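Long-range contact in Two-component sensor histidine kinase (Nostoc sp., PDB 6OZB), which binds a phycoerythrobilin chromophore in its GAF domain and probably serves as a phytochrome-type light sensor in two-component signalling: residues 52-57 with 161-166. The protein carries 1 engineered substitution. Numbering follows the deposited sequence.
With PEB (phycoerythrobilin), chain F.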
# COMPACT_ATOMS: atom_id res chain seq x y z
N VAL C 52 -8.67 -24.59 4.06
CA VAL C 52 -8.15 -24.07 5.33
C VAL C 52 -7.34 -25.18 5.95
O VAL C 52 -7.76 -26.33 5.95
CB VAL C 52 -9.26 -23.61 6.26
CG1 VAL C 52 -8.74 -23.25 7.64
CG2 VAL C 52 -9.97 -22.41 5.64
N MET C 53 -6.16 -24.83 6.46
CA MET C 53 -5.23 -25.81 7.05
C MET C 53 -4.67 -25.30 8.35
O MET C 53 -4.55 -24.09 8.54
CB MET C 53 -4.09 -26.09 6.09
CG MET C 53 -4.55 -26.59 4.75
SD MET C 53 -3.17 -26.68 3.61
CE MET C 53 -2.80 -24.96 3.44
N ILE C 54 -4.31 -26.22 9.24
CA ILE C 54 -3.48 -25.87 10.37
C ILE C 54 -2.14 -26.56 10.15
O ILE C 54 -2.06 -27.77 9.86
CB ILE C 54 -4.15 -26.23 11.70
CG1 ILE C 54 -5.35 -25.30 11.88
CG2 ILE C 54 -3.15 -26.10 12.86
CD1 ILE C 54 -6.07 -25.43 13.15
N TYR C 55 -1.09 -25.76 10.23
CA TYR C 55 0.28 -26.14 9.96
C TYR C 55 1.02 -26.13 11.29
O TYR C 55 0.95 -25.16 12.00
CB TYR C 55 0.89 -25.14 8.96
CG TYR C 55 2.26 -25.41 8.46
CD1 TYR C 55 2.51 -26.39 7.50
CD2 TYR C 55 3.32 -24.65 8.91
CE1 TYR C 55 3.77 -26.61 7.04
CE2 TYR C 55 4.57 -24.86 8.44
CZ TYR C 55 4.81 -25.84 7.51
OH TYR C 55 6.09 -26.05 7.04
N LYS C 56 1.72 -27.21 11.63
CA LYS C 56 2.40 -27.29 12.91
C LYS C 56 3.91 -27.33 12.68
O LYS C 56 4.42 -28.13 11.88
CB LYS C 56 1.94 -28.53 13.67
CG LYS C 56 2.50 -28.65 15.12
CD LYS C 56 2.13 -30.02 15.69
CE LYS C 56 2.44 -30.19 17.19
NZ LYS C 56 3.78 -29.71 17.54
N PHE C 57 4.64 -26.45 13.37
CA PHE C 57 6.09 -26.39 13.19
C PHE C 57 6.81 -27.51 13.94
O PHE C 57 6.42 -27.88 15.05
CB PHE C 57 6.66 -25.05 13.65
CG PHE C 57 6.35 -23.92 12.73
CD1 PHE C 57 6.99 -23.82 11.51
CD2 PHE C 57 5.41 -22.96 13.07
CE1 PHE C 57 6.70 -22.77 10.63
CE2 PHE C 57 5.13 -21.92 12.22
CZ PHE C 57 5.77 -21.83 10.98
N GLU C 161 6.02 -19.35 22.23
CA GLU C 161 6.61 -20.14 21.16
C GLU C 161 5.70 -20.14 19.94
O GLU C 161 4.49 -20.33 20.07
CB GLU C 161 6.85 -21.58 21.61
CG GLU C 161 7.80 -21.73 22.80
CD GLU C 161 9.25 -21.40 22.47
OE1 GLU C 161 9.67 -21.65 21.32
OE2 GLU C 161 9.96 -20.90 23.37
N LEU C 162 6.28 -19.92 18.78
CA LEU C 162 5.54 -20.04 17.53
C LEU C 162 5.24 -21.52 17.30
O LEU C 162 6.13 -22.28 16.94
CB LEU C 162 6.32 -19.46 16.36
CG LEU C 162 5.68 -19.57 14.99
CD1 LEU C 162 4.30 -18.88 14.95
CD2 LEU C 162 6.59 -19.03 13.91
N TRP C 163 3.98 -21.88 17.39
CA TRP C 163 3.58 -23.27 17.38
C TRP C 163 3.12 -23.73 16.00
O TRP C 163 3.39 -24.86 15.61
CB TRP C 163 2.44 -23.46 18.38
CG TRP C 163 1.92 -24.86 18.55
CD1 TRP C 163 2.29 -25.75 19.51
CD2 TRP C 163 0.91 -25.52 17.77
NE1 TRP C 163 1.58 -26.92 19.38
CE2 TRP C 163 0.73 -26.80 18.32
CE3 TRP C 163 0.13 -25.14 16.67
CZ2 TRP C 163 -0.18 -27.70 17.80
CZ3 TRP C 163 -0.76 -26.04 16.17
CH2 TRP C 163 -0.92 -27.30 16.74
N GLY C 164 2.45 -22.84 15.28
CA GLY C 164 1.91 -23.21 13.97
C GLY C 164 1.30 -22.03 13.25
O GLY C 164 1.53 -20.89 13.65
N LEU C 165 0.53 -22.33 12.21
CA LEU C 165 -0.16 -21.32 11.40
C LEU C 165 -1.57 -21.78 11.11
O LEU C 165 -1.78 -22.97 10.83
CB LEU C 165 0.55 -21.09 10.06
CG LEU C 165 2.06 -20.80 10.06
CD1 LEU C 165 2.66 -20.76 8.66
CD2 LEU C 165 2.32 -19.47 10.77
N LEU C 166 -2.50 -20.82 11.10
CA LEU C 166 -3.81 -21.02 10.48
C LEU C 166 -3.72 -20.44 9.07
O LEU C 166 -3.39 -19.25 8.90
CB LEU C 166 -4.91 -20.34 11.27
CG LEU C 166 -6.32 -20.37 10.70
CD1 LEU C 166 -6.81 -21.81 10.67
CD2 LEU C 166 -7.23 -19.49 11.54
CHC PEB F . 4.80 -20.93 3.32
NC PEB F . 5.94 -18.72 2.84
C1C PEB F . 5.94 -17.43 3.28
C2C PEB F . 5.02 -17.28 4.29
C3C PEB F . 4.43 -18.51 4.50
C4C PEB F . 5.02 -19.41 3.58
CMC PEB F . 3.38 -18.71 5.58
CAC PEB F . 4.77 -15.92 5.02
CBC PEB F . 3.95 -14.98 4.14
CGC PEB F . 2.51 -15.39 4.22
O1C PEB F . 1.94 -15.42 5.35
O2C PEB F . 1.86 -15.70 3.17
ND PEB F . 2.38 -20.88 3.23
C1D PEB F . 3.60 -21.43 3.95
C2D PEB F . 3.50 -22.87 3.71
C3D PEB F . 2.41 -23.18 2.93
C4D PEB F . 1.65 -22.03 2.61
CMD PEB F . 4.58 -23.88 4.18
CAD PEB F . 2.12 -24.59 2.40
CBD PEB F . 0.83 -25.06 2.43
OD PEB F . 0.61 -21.95 1.97
NA PEB F . 9.51 -19.81 -0.55
C1A PEB F . 9.80 -21.06 -1.17
C2A PEB F . 11.19 -21.03 -1.73
C3A PEB F . 11.78 -19.67 -1.40
C4A PEB F . 10.66 -18.93 -0.64
CMA PEB F . 12.07 -22.21 -1.22
CBA PEB F . 13.33 -19.42 -3.43
OA PEB F . 9.02 -22.00 -1.20
CHA PEB F . 10.77 -17.63 -0.25
CAA PEB F . 12.25 -18.77 -2.55
NB PEB F . 8.55 -17.47 1.30
C1B PEB F . 9.70 -16.91 0.57
C2B PEB F . 9.76 -15.48 0.73
C3B PEB F . 8.64 -15.11 1.55
C4B PEB F . 7.86 -16.33 1.94
CHB PEB F . 6.76 -16.25 2.74
CMB PEB F . 10.80 -14.58 0.13
CAB PEB F . 8.28 -13.70 1.97
CBB PEB F . 7.22 -13.16 1.05
CGB PEB F . 7.04 -11.70 1.44
O1B PEB F . 6.59 -11.44 2.60
O2B PEB F . 7.38 -10.78 0.65
O HOH W 1 4.68 -26.86 17.08
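Y55 and L165 form a hydrogen-bonded antiparallel pair: Y55 N gives L165 O a nearly straight bond (2.9 Å, 172° at the hydrogen), and L165 N returns one to Y55 O, also at 2.9 Å. F57 N continues the pairing to W163 O at 3.0 Å, where W163 and G164 together face I156 of the next strand as a classic beta bulge. Water 1 donates to the same W163 O and to F57 O while accepting from K56 NZ, bridging both strands.

On one side of the sheet, K56 CG sits over one face of the W163 six-membered ring, 4.0 Å from its centroid, a CH-pi contact, with CE against CZ2, while I54 CG2 meets the ring's edge at CZ3. The W163 CB bond leads away from the other strand, but a chi1 of -178°, with CG anti to the backbone N, brings the indole back against K56. Were W163 cut back to an alanine, K56 CG would probably lose the ring face it packs on, and a gap would be likely to open beside I36 and I195, helix residues that touch the indole.

On the other side, F57 CE2 packs on L162 CD2 at 3.7 Å, and L165 CD1 lies 3.8 Å from PEB CMC; M53 CE is 3.8 Å from PEB CBD and Y55 CZ 3.9 Å from PEB CMD. The two central strands of the GAF sheet thus put I54, W163 and L166 against helices 32-47 and 178-201, and M53, Y55 and L165 against the bilin, which they meet through carbon contacts, while R133, H139 and D136 hydrogen-bond it.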